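Local atomic coordinates of trimeric intracellular cation channel type 1B.2 (Caenorhabditis elegans, PDB entry 5EIK), a protein that conducts potassium ions across intracellular membranes as a PIP2-binding homotrimer, possibly supplying the counter-ion current that accompanies calcium release. Residues Ser74-Phe79 / Gly160-Ala165; Val155-Gly160 / Ala201-Thr206. All blocks are in the same frame, centred on the assembly; numbering follows the deposited sequence.

Contact 1 (Ser74-Phe79 / Gly160-Ala165); sequences SFLSCF and GVAKGA. With PT5 ([(2R)-1-octadecanoyloxy-3-[oxidanyl-[(1R,2R,3S,4R,5R,6S)-2,3,6-tris(oxidanyl)-4,5-diphosphonooxy-cyclohexyl]oxy-phospho ryl]oxy-propan-2-yl] (8Z)-icosa-5,8,11,14-tetraenoate), chain B.
Ala162 CB sits against the branched end of Leu76, 3.9 Å from both CG and CD2, and this is the apolar part of the packing between helix 72-81 and helix 153-165. The axes of segments 74-79 and 160-165 come within 7.9 Å at 154°, a nearly antiparallel pairing within two discontinuous transmembrane helices. Leu76 CG, turned anti to the backbone N (chi1 -173°), leaves CD2 also 3.9 Å from C13 on the first acyl chain of the PT5 lipid, so one methyl touches both helix and lipid. The tightest touch lies beside it, where Lys163 CD comes 3.6 Å from Ser77 CB. Toward Ser74 the fit slackens: its OG stays 4.4 Å from Lys163 CE, and both residues are partly exposed. Phe79 CE2 lies 3.7 Å from lipid C35, and the ring packs on Phe79 of a neighbouring subunit. Replacing this ring with an alanine's methyl is likely to leave the second acyl chain, around C35, without its aromatic neighbour and open a gap against that subunit. At the other end, inositol hydroxyl O2 donates to Ala165 O at 2.7 Å, while Lys130 and Arg134 bind the lipid too. The hydrogen bonding described here is to the lipid headgroup, while the two helices meet through carbon contacts.

Contact 2 (Val155-Gly160 / Ala201-Thr206); sequences VQILVG and ASIVFT
Ser202 OG donates a hydrogen bond of 2.7 Å to Ile157 O, lying in the carbonyl plane on a lone pair at a C=O...O angle of 115°. Ser202 OG is also 3.4 Å from Gly160 CA, where any CB would collide with it; the missing side chain therefore lets the helices close to a CA-CA separation of 5.2 Å between Gly160 and Ser202. Next to this polar point, Ile157 spans the interface: CG1 comes 3.4 Å from Thr206 OG1, and CD1 lies 3.9 Å from Ile203 CG1. With a glycine and a serine facing each other, this is a small-residue crossing of transmembrane helix 153-165 and helix 194-209; the axes of segments 155-160 and 201-206 approach to 8.4 Å at 135°. Thr206 OG1, anti to its own carbonyl carbon (chi1 -66°), turns back along the helix and donates to Ser202 O at 2.9 Å from above the carbonyl plane. Thr206 N reaches that oxygen from the opposite face, so two donors grip it and the hydroxyl is held beside Ile157. Farther out, Gln156 OE1 lies against Thr206 CG2 but has His210 NE2 as its hydrogen-bond partner, while Gln156 NE2 donates to Tyr149 O. Val142 of helix 120-148 touches both Ser202 and Thr206.

In the fold
After four helices (11-24, 30-47, 51-57, 59-70) the chain reaches 74-79 on helix 72-81, the first segment of contact 1, then passes through helices 92-107, 112-117 and 120-148 before reaching helix 153-165. There it meets 155-160, the first half of contact 2, and then 160-165, which closes contact 1 across 80 intervening residues. Contact 2 closes later, at 201-206 on helix 194-209, after 40 residues. The segments alternate, so the two loops cross, sharing Gly160. Helix 153-165 is thereby the middle member of three, tied to helix 72-81 and to helix 194-209. The contact centres lie 11 Å apart, and Val161 N is 3.6 Å from Ser202 OG, showing that the two interfaces adjoin.

Contact 1 (Ser74-Phe79 / Gly160-Ala165)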
ATOM      1  N   SER A  74       1.718   3.629 -14.268  1.00 31.08           N
ATOM      2  CA  SER A  74       3.152   3.777 -14.021  1.00 38.29           C
ATOM      3  C   SER A  74       3.486   3.654 -12.532  1.00 36.13           C
ATOM      4  O   SER A  74       4.539   3.122 -12.175  1.00 34.04           O
ATOM      5  CB  SER A  74       3.656   5.122 -14.549  1.00 37.93           C
ATOM      6  OG  SER A  74       3.421   5.234 -15.936  1.00 38.88           O
ATOM      7  N   PHE A  75       2.599   4.144 -11.669  1.00 26.78           N
ATOM      8  CA  PHE A  75       2.845   4.040 -10.237  1.00 27.33           C
ATOM      9  C   PHE A  75       2.752   2.585  -9.807  1.00 33.61           C
ATOM     10  O   PHE A  75       3.601   2.101  -9.058  1.00 39.63           O
ATOM     11  CB  PHE A  75       1.847   4.875  -9.436  1.00 31.40           C
ATOM     12  CG  PHE A  75       2.084   6.350  -9.525  1.00 31.85           C
ATOM     13  CD1 PHE A  75       3.302   6.897  -9.138  1.00 32.75           C
ATOM     14  CD2 PHE A  75       1.085   7.195  -9.984  1.00 28.21           C
ATOM     15  CE1 PHE A  75       3.519   8.272  -9.203  1.00 33.09           C
ATOM     16  CE2 PHE A  75       1.288   8.563 -10.054  1.00 35.87           C
ATOM     17  CZ  PHE A  75       2.508   9.103  -9.663  1.00 31.17           C
ATOM     18  N   LEU A  76       1.732   1.876 -10.284  1.00 27.75           N
ATOM     19  CA  LEU A  76       1.582   0.478  -9.914  1.00 30.77           C
ATOM     20  C   LEU A  76       2.774  -0.325 -10.432  1.00 33.69           C
ATOM     21  O   LEU A  76       3.324  -1.182  -9.733  1.00 36.17           O
ATOM     22  CB  LEU A  76       0.284  -0.086 -10.487  1.00 30.13           C
ATOM     23  CG  LEU A  76      -0.062  -1.507 -10.032  1.00 34.34           C
ATOM     24  CD1 LEU A  76       0.087  -1.611  -8.517  1.00 34.19           C
ATOM     25  CD2 LEU A  76      -1.490  -1.842 -10.459  1.00 29.78           C
ATOM     26  N   SER A  77       3.175  -0.032 -11.664  1.00 33.74           N
ATOM     27  CA  SER A  77       4.302  -0.713 -12.274  1.00 37.77           C
ATOM     28  C   SER A  77       5.544  -0.550 -11.407  1.00 37.11           C
ATOM     29  O   SER A  77       6.195  -1.537 -11.082  1.00 38.66           O
ATOM     30  CB  SER A  77       4.563  -0.160 -13.683  1.00 40.72           C
ATOM     31  OG  SER A  77       5.696  -0.778 -14.273  1.00 46.78           O
ATOM     32  N   CYS A  78       5.871   0.684 -11.022  1.00 35.97           N
ATOM     33  CA  CYS A  78       7.051   0.918 -10.184  1.00 37.65           C
ATOM     34  C   CYS A  78       6.912   0.164  -8.867  1.00 37.02           C
ATOM     35  O   CYS A  78       7.872  -0.429  -8.365  1.00 34.72           O
ATOM     36  CB  CYS A  78       7.241   2.420  -9.906  1.00 43.18           C
ATOM     37  SG  CYS A  78       7.658   3.422 -11.366  1.00 40.01           S
ATOM     38  N   PHE A  79       5.706   0.184  -8.311  1.00 35.40           N
ATOM     39  CA  PHE A  79       5.447  -0.512  -7.067  1.00 34.64           C
ATOM     40  C   PHE A  79       5.793  -2.002  -7.202  1.00 39.60           C
ATOM     41  O   PHE A  79       6.470  -2.564  -6.349  1.00 41.10           O
ATOM     42  CB  PHE A  79       3.981  -0.349  -6.672  1.00 35.40           C
ATOM     43  CG  PHE A  79       3.582  -1.159  -5.472  1.00 34.64           C
ATOM     44  CD1 PHE A  79       4.035  -0.825  -4.200  1.00 43.75           C
ATOM     45  CD2 PHE A  79       2.768  -2.274  -5.619  1.00 35.82           C
ATOM     46  CE1 PHE A  79       3.687  -1.599  -3.089  1.00 36.74           C
ATOM     47  CE2 PHE A  79       2.417  -3.054  -4.516  1.00 41.94           C
ATOM     48  CZ  PHE A  79       2.877  -2.714  -3.252  1.00 39.33           C
ATOM     49  N   GLY A 160       2.522  -5.840 -17.602  1.00 31.79           N
ATOM     50  CA  GLY A 160       1.781  -5.338 -18.736  1.00 24.88           C
ATOM     51  C   GLY A 160       0.367  -4.973 -18.329  1.00 37.63           C
ATOM     52  O   GLY A 160      -0.171  -3.940 -18.745  1.00 34.85           O
ATOM     53  N   VAL A 161      -0.242  -5.823 -17.509  1.00 32.89           N
ATOM     54  CA  VAL A 161      -1.598  -5.584 -17.039  1.00 37.21           C
ATOM     55  C   VAL A 161      -1.638  -4.374 -16.102  1.00 39.53           C
ATOM     56  O   VAL A 161      -2.577  -3.577 -16.141  1.00 41.33           O
ATOM     57  CB  VAL A 161      -2.144  -6.828 -16.304  1.00 42.31           C
ATOM     58  CG1 VAL A 161      -3.541  -6.567 -15.782  1.00 32.47           C
ATOM     59  CG2 VAL A 161      -2.161  -8.014 -17.253  1.00 37.10           C
ATOM     60  N   ALA A 162      -0.610  -4.235 -15.269  1.00 37.37           N
ATOM     61  CA  ALA A 162      -0.541  -3.122 -14.324  1.00 41.15           C
ATOM     62  C   ALA A 162      -0.492  -1.799 -15.075  1.00 36.84           C
ATOM     63  O   ALA A 162      -1.135  -0.832 -14.678  1.00 35.93           O
ATOM     64  CB  ALA A 162       0.687  -3.263 -13.417  1.00 35.93           C
ATOM     65  N   LYS A 163       0.272  -1.763 -16.163  1.00 28.97           N
ATOM     66  CA  LYS A 163       0.383  -0.556 -16.974  1.00 35.30           C
ATOM     67  C   LYS A 163      -0.931  -0.229 -17.669  1.00 32.40           C
ATOM     68  O   LYS A 163      -1.259   0.939 -17.866  1.00 40.99           O
ATOM     69  CB  LYS A 163       1.479  -0.711 -18.036  1.00 34.45           C
ATOM     70  CG  LYS A 163       2.889  -0.727 -17.478  1.00 37.68           C
ATOM     71  CD  LYS A 163       3.284   0.624 -16.904  1.00 44.99           C
ATOM     72  CE  LYS A 163       4.289   1.338 -17.792  1.00 45.69           C
ATOM     73  NZ  LYS A 163       3.762   1.588 -19.162  1.00 51.50           N
ATOM     74  N   GLY A 164      -1.689  -1.263 -18.028  1.00 39.66           N
ATOM     75  CA  GLY A 164      -2.950  -1.052 -18.720  1.00 34.71           C
ATOM     76  C   GLY A 164      -4.203  -0.902 -17.876  1.00 40.38           C
ATOM     77  O   GLY A 164      -5.142  -0.224 -18.290  1.00 44.09           O
ATOM     78  N   ALA A 165      -4.233  -1.512 -16.695  1.00 36.96           N
ATOM     79  CA  ALA A 165      -5.425  -1.437 -15.848  1.00 37.21           C
ATOM     80  C   ALA A 165      -5.186  -1.043 -14.386  1.00 39.98           C
ATOM     81  O   ALA A 165      -6.042  -1.265 -13.534  1.00 41.00           O
ATOM     82  CB  ALA A 165      -6.156  -2.777 -15.897  1.00 39.49           C
TER
HETATM   83  O12 PT5 B 301     -11.859  -4.394 -12.549  1.00 60.76           O
HETATM   84  P1  PT5 B 301     -10.849  -3.582 -11.753  1.00 49.82           P
HETATM   85  O13 PT5 B 301      -9.189  -4.041 -11.984  1.00 61.05           O
HETATM   86  O11 PT5 B 301     -11.048  -3.636 -10.126  1.00 61.98           O
HETATM   87  O6  PT5 B 301     -12.893  -0.414 -12.772  1.00 65.39           O
HETATM   88  O1  PT5 B 301     -10.826  -2.044 -12.109  1.00 55.46           O
HETATM   89  C1  PT5 B 301     -10.930  -1.580 -13.460  1.00 48.49           C
HETATM   90  C6  PT5 B 301     -11.594  -0.239 -13.343  1.00 53.66           C
HETATM   91  C2  PT5 B 301      -9.538  -1.422 -14.181  1.00 57.08           C
HETATM   92  O2  PT5 B 301      -8.669  -0.584 -13.395  1.00 56.02           O
HETATM   93  C3  PT5 B 301      -9.717  -0.731 -15.567  1.00 56.43           C
HETATM   94  O3  PT5 B 301      -8.425  -0.510 -16.116  1.00 57.58           O
HETATM   95  C4  PT5 B 301     -10.432   0.593 -15.466  1.00 54.05           C
HETATM   96  O4  PT5 B 301     -10.758   1.053 -16.743  1.00 54.95           O
HETATM   97  P4  PT5 B 301     -10.073   2.407 -17.338  1.00 55.27           P
HETATM   98  O41 PT5 B 301     -10.265   3.694 -16.381  1.00 56.83           O
HETATM   99  O42 PT5 B 301     -10.697   2.758 -18.788  1.00 55.86           O
HETATM  100  O43 PT5 B 301      -8.592   2.168 -17.476  1.00 48.63           O
HETATM  101  C5  PT5 B 301     -11.754   0.494 -14.680  1.00 59.27           C
HETATM  102  O5  PT5 B 301     -12.200   1.824 -14.422  1.00 67.08           O
HETATM  103  P5  PT5 B 301     -13.517   2.313 -15.260  1.00 79.61           P
HETATM  104  O52 PT5 B 301     -13.893   1.346 -16.467  1.00 68.61           O
HETATM  105  O51 PT5 B 301     -14.785   2.491 -14.169  1.00 79.55           O
HETATM  106  O53 PT5 B 301     -13.009   3.836 -15.701  1.00 69.92           O
HETATM  107  C7  PT5 B 301      -8.146  -3.526 -11.108  1.00 49.35           C
HETATM  108  C8  PT5 B 301      -7.220  -4.711 -10.776  1.00 66.16           C
HETATM  109  C9  PT5 B 301      -7.580  -5.470  -9.459  1.00 69.06           C
HETATM  110  O16 PT5 B 301      -5.832  -4.205 -10.678  1.00 69.91           O
HETATM  111  C10 PT5 B 301      -5.013  -4.488 -11.734  1.00 66.93           C
HETATM  112  O17 PT5 B 301      -5.017  -3.869 -12.784  1.00 75.68           O
HETATM  113  O18 PT5 B 301      -6.356  -5.593  -8.612  1.00 84.44           O
HETATM  114  C11 PT5 B 301      -6.212  -6.607  -7.608  1.00 90.74           C
HETATM  115  O19 PT5 B 301      -6.813  -7.720  -7.586  1.00 97.69           O
HETATM  116  C12 PT5 B 301      -4.067  -5.663 -11.485  1.00 63.45           C
HETATM  117  C13 PT5 B 301      -2.548  -5.427 -11.686  1.00 52.05           C
HETATM  118  C14 PT5 B 301      -1.752  -6.731 -11.449  1.00 37.05           C
HETATM  119  C15 PT5 B 301      -1.036  -6.763 -10.087  1.00 46.45           C
HETATM  120  C16 PT5 B 301      -0.060  -7.966  -9.932  1.00 48.09           C
HETATM  121  C17 PT5 B 301      -0.060  -8.587  -8.500  1.00 48.71           C
HETATM  122  C18 PT5 B 301       1.341  -8.925  -7.982  1.00 61.34           C
HETATM  123  C19 PT5 B 301       1.681  -8.946  -6.777  1.00 65.41           C
HETATM  124  C20 PT5 B 301       1.808  -7.993  -5.576  1.00 64.91           C
HETATM  125  C21 PT5 B 301       0.624  -7.991  -4.576  1.00 59.75           C
HETATM  126  C22 PT5 B 301       0.677  -6.810  -3.587  1.00 59.59           C
HETATM  127  C23 PT5 B 301       0.314  -7.219  -2.145  1.00 51.73           C
HETATM  128  C24 PT5 B 301       1.339  -6.729  -1.100  1.00 58.99           C
HETATM  129  C31 PT5 B 301      -5.217  -6.203  -6.516  1.00 88.23           C
HETATM  130  C32 PT5 B 301      -3.739  -6.478  -6.920  1.00 85.30           C
HETATM  131  C33 PT5 B 301      -2.707  -5.954  -5.878  1.00 84.39           C
HETATM  132  C34 PT5 B 301      -2.158  -4.534  -6.171  1.00 79.87           C
HETATM  133  C35 PT5 B 301      -1.169  -3.838  -5.112  1.00 75.19           C
HETATM  134  C36 PT5 B 301      -1.594  -2.899  -4.193  1.00 74.58           C
HETATM  135  C37 PT5 B 301      -0.936  -2.868  -2.796  1.00 79.63           C
HETATM  136  C38 PT5 B 301      -0.715  -1.476  -2.478  1.00 81.73           C
HETATM  137  C39 PT5 B 301      -1.425  -0.635  -1.515  1.00 93.10           C
HETATM  138  C40 PT5 B 301      -2.826  -0.188  -1.790  1.00 93.43           C
HETATM  139  C25 PT5 B 301       0.841  -5.478  -0.335  1.00 63.05           C
HETATM  140  C26 PT5 B 301       1.939  -4.839   0.531  1.00 64.21           C
HETATM  141  C41 PT5 B 301      -3.953  -0.827  -0.969  1.00 80.03           C
HETATM  142  C42 PT5 B 301      -5.348  -0.412  -1.453  1.00 72.64           C
HETATM  143  C43 PT5 B 301      -5.939  -1.370  -2.494  1.00 66.85           C

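Contact 2 (Val155-Gly160 / Ala201-Thr206)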
ATOM      1  N   VAL A 155       5.757 -12.376 -14.448  1.00 32.30           N
ATOM      2  CA  VAL A 155       6.039 -10.996 -14.089  1.00 37.02           C
ATOM      3  C   VAL A 155       5.790 -10.081 -15.295  1.00 40.35           C
ATOM      4  O   VAL A 155       5.181  -9.014 -15.168  1.00 36.52           O
ATOM      5  CB  VAL A 155       7.497 -10.828 -13.626  1.00 45.96           C
ATOM      6  CG1 VAL A 155       7.800  -9.365 -13.374  1.00 40.63           C
ATOM      7  CG2 VAL A 155       7.729 -11.621 -12.358  1.00 45.75           C
ATOM      8  N   GLN A 156       6.257 -10.513 -16.463  1.00 33.43           N
ATOM      9  CA  GLN A 156       6.086  -9.753 -17.687  1.00 35.87           C
ATOM     10  C   GLN A 156       4.603  -9.489 -17.963  1.00 38.08           C
ATOM     11  O   GLN A 156       4.213  -8.380 -18.322  1.00 31.75           O
ATOM     12  CB  GLN A 156       6.714 -10.516 -18.847  1.00 31.27           C
ATOM     13  CG  GLN A 156       8.233 -10.610 -18.762  1.00 44.75           C
ATOM     14  CD  GLN A 156       8.799 -11.691 -19.664  1.00 46.23           C
ATOM     15  OE1 GLN A 156       8.118 -12.170 -20.571  1.00 51.36           O
ATOM     16  NE2 GLN A 156      10.045 -12.077 -19.426  1.00 46.00           N
ATOM     17  N   ILE A 157       3.774 -10.507 -17.782  1.00 33.56           N
ATOM     18  CA  ILE A 157       2.357 -10.344 -18.026  1.00 36.42           C
ATOM     19  C   ILE A 157       1.727  -9.398 -17.003  1.00 31.09           C
ATOM     20  O   ILE A 157       1.037  -8.448 -17.374  1.00 36.72           O
ATOM     21  CB  ILE A 157       1.646 -11.712 -18.005  1.00 33.20           C
ATOM     22  CG1 ILE A 157       2.149 -12.562 -19.172  1.00 38.66           C
ATOM     23  CG2 ILE A 157       0.149 -11.540 -18.152  1.00 32.71           C
ATOM     24  CD1 ILE A 157       1.680 -14.014 -19.118  1.00 43.02           C
ATOM     25  N   LEU A 158       1.982  -9.640 -15.723  1.00 28.67           N
ATOM     26  CA  LEU A 158       1.419  -8.800 -14.675  1.00 28.65           C
ATOM     27  C   LEU A 158       1.813  -7.333 -14.829  1.00 30.48           C
ATOM     28  O   LEU A 158       0.993  -6.435 -14.629  1.00 29.22           O
ATOM     29  CB  LEU A 158       1.833  -9.335 -13.303  1.00 39.13           C
ATOM     30  CG  LEU A 158       1.321 -10.757 -13.064  1.00 45.18           C
ATOM     31  CD1 LEU A 158       1.862 -11.293 -11.749  1.00 43.49           C
ATOM     32  CD2 LEU A 158      -0.208 -10.755 -13.075  1.00 40.59           C
ATOM     33  N   VAL A 159       3.067  -7.084 -15.187  1.00 26.73           N
ATOM     34  CA  VAL A 159       3.511  -5.713 -15.376  1.00 31.50           C
ATOM     35  C   VAL A 159       2.721  -5.076 -16.530  1.00 36.43           C
ATOM     36  O   VAL A 159       2.289  -3.925 -16.439  1.00 32.46           O
ATOM     37  CB  VAL A 159       5.031  -5.655 -15.663  1.00 33.03           C
ATOM     38  CG1 VAL A 159       5.425  -4.268 -16.166  1.00 28.83           C
ATOM     39  CG2 VAL A 159       5.801  -5.975 -14.383  1.00 32.58           C
ATOM     40  N   GLY A 160       2.522  -5.840 -17.602  1.00 31.79           N
ATOM     41  CA  GLY A 160       1.781  -5.338 -18.736  1.00 24.88           C
ATOM     42  C   GLY A 160       0.367  -4.973 -18.329  1.00 37.63           C
ATOM     43  O   GLY A 160      -0.171  -3.940 -18.745  1.00 34.85           O
ATOM     44  N   ALA A 201      -4.328  -8.961 -23.849  1.00 35.58           N
ATOM     45  CA  ALA A 201      -3.358  -8.183 -24.607  1.00 41.02           C
ATOM     46  C   ALA A 201      -1.952  -8.395 -24.058  1.00 42.04           C
ATOM     47  O   ALA A 201      -0.981  -8.538 -24.813  1.00 40.26           O
ATOM     48  CB  ALA A 201      -3.716  -6.692 -24.555  1.00 36.68           C
ATOM     49  N   SER A 202      -1.844  -8.418 -22.736  1.00 34.89           N
ATOM     50  CA  SER A 202      -0.548  -8.592 -22.093  1.00 40.30           C
ATOM     51  C   SER A 202       0.058  -9.961 -22.384  1.00 37.15           C
ATOM     52  O   SER A 202       1.250 -10.075 -22.690  1.00 32.53           O
ATOM     53  CB  SER A 202      -0.678  -8.390 -20.583  1.00 44.37           C
ATOM     54  OG  SER A 202       0.598  -8.325 -19.985  1.00 44.51           O
ATOM     55  N   ILE A 203      -0.762 -11.001 -22.275  1.00 28.92           N
ATOM     56  CA  ILE A 203      -0.308 -12.356 -22.555  1.00 34.90           C
ATOM     57  C   ILE A 203       0.187 -12.410 -24.004  1.00 36.58           C
ATOM     58  O   ILE A 203       1.291 -12.885 -24.287  1.00 34.95           O
ATOM     59  CB  ILE A 203      -1.457 -13.370 -22.373  1.00 38.39           C
ATOM     60  CG1 ILE A 203      -1.721 -13.589 -20.886  1.00 39.29           C
ATOM     61  CG2 ILE A 203      -1.132 -14.676 -23.089  1.00 31.63           C
ATOM     62  CD1 ILE A 203      -2.957 -14.415 -20.609  1.00 35.88           C
ATOM     63  N   VAL A 204      -0.637 -11.900 -24.908  1.00 30.16           N
ATOM     64  CA  VAL A 204      -0.325 -11.879 -26.331  1.00 35.64           C
ATOM     65  C   VAL A 204       0.993 -11.188 -26.644  1.00 41.57           C
ATOM     66  O   VAL A 204       1.774 -11.686 -27.448  1.00 40.88           O
ATOM     67  CB  VAL A 204      -1.463 -11.199 -27.126  1.00 40.11           C
ATOM     68  CG1 VAL A 204      -1.002 -10.860 -28.539  1.00 41.29           C
ATOM     69  CG2 VAL A 204      -2.672 -12.131 -27.179  1.00 31.30           C
ATOM     70  N   PHE A 205       1.244 -10.042 -26.019  1.00 46.96           N
ATOM     71  CA  PHE A 205       2.485  -9.319 -26.261  1.00 34.22           C
ATOM     72  C   PHE A 205       3.662 -10.049 -25.643  1.00 38.60           C
ATOM     73  O   PHE A 205       4.778  -9.984 -26.149  1.00 39.32           O
ATOM     74  CB  PHE A 205       2.412  -7.897 -25.684  1.00 30.79           C
ATOM     75  CG  PHE A 205       1.469  -6.986 -26.416  1.00 40.50           C
ATOM     76  CD1 PHE A 205       1.244  -7.140 -27.788  1.00 43.50           C
ATOM     77  CD2 PHE A 205       0.832  -5.947 -25.746  1.00 36.04           C
ATOM     78  CE1 PHE A 205       0.402  -6.273 -28.472  1.00 39.17           C
ATOM     79  CE2 PHE A 205      -0.012  -5.071 -26.424  1.00 34.84           C
ATOM     80  CZ  PHE A 205      -0.229  -5.236 -27.792  1.00 41.97           C
ATOM     81  N   THR A 206       3.415 -10.737 -24.536  1.00 43.29           N
ATOM     82  CA  THR A 206       4.477 -11.473 -23.879  1.00 44.76           C
ATOM     83  C   THR A 206       4.875 -12.621 -24.786  1.00 44.81           C
ATOM     84  O   THR A 206       6.059 -12.801 -25.090  1.00 40.34           O
ATOM     85  CB  THR A 206       4.021 -12.014 -22.512  1.00 52.78           C
ATOM     86  OG1 THR A 206       3.767 -10.911 -21.633  1.00 54.88           O
ATOM     87  CG2 THR A 206       5.095 -12.899 -21.896  1.00 46.38           C
TER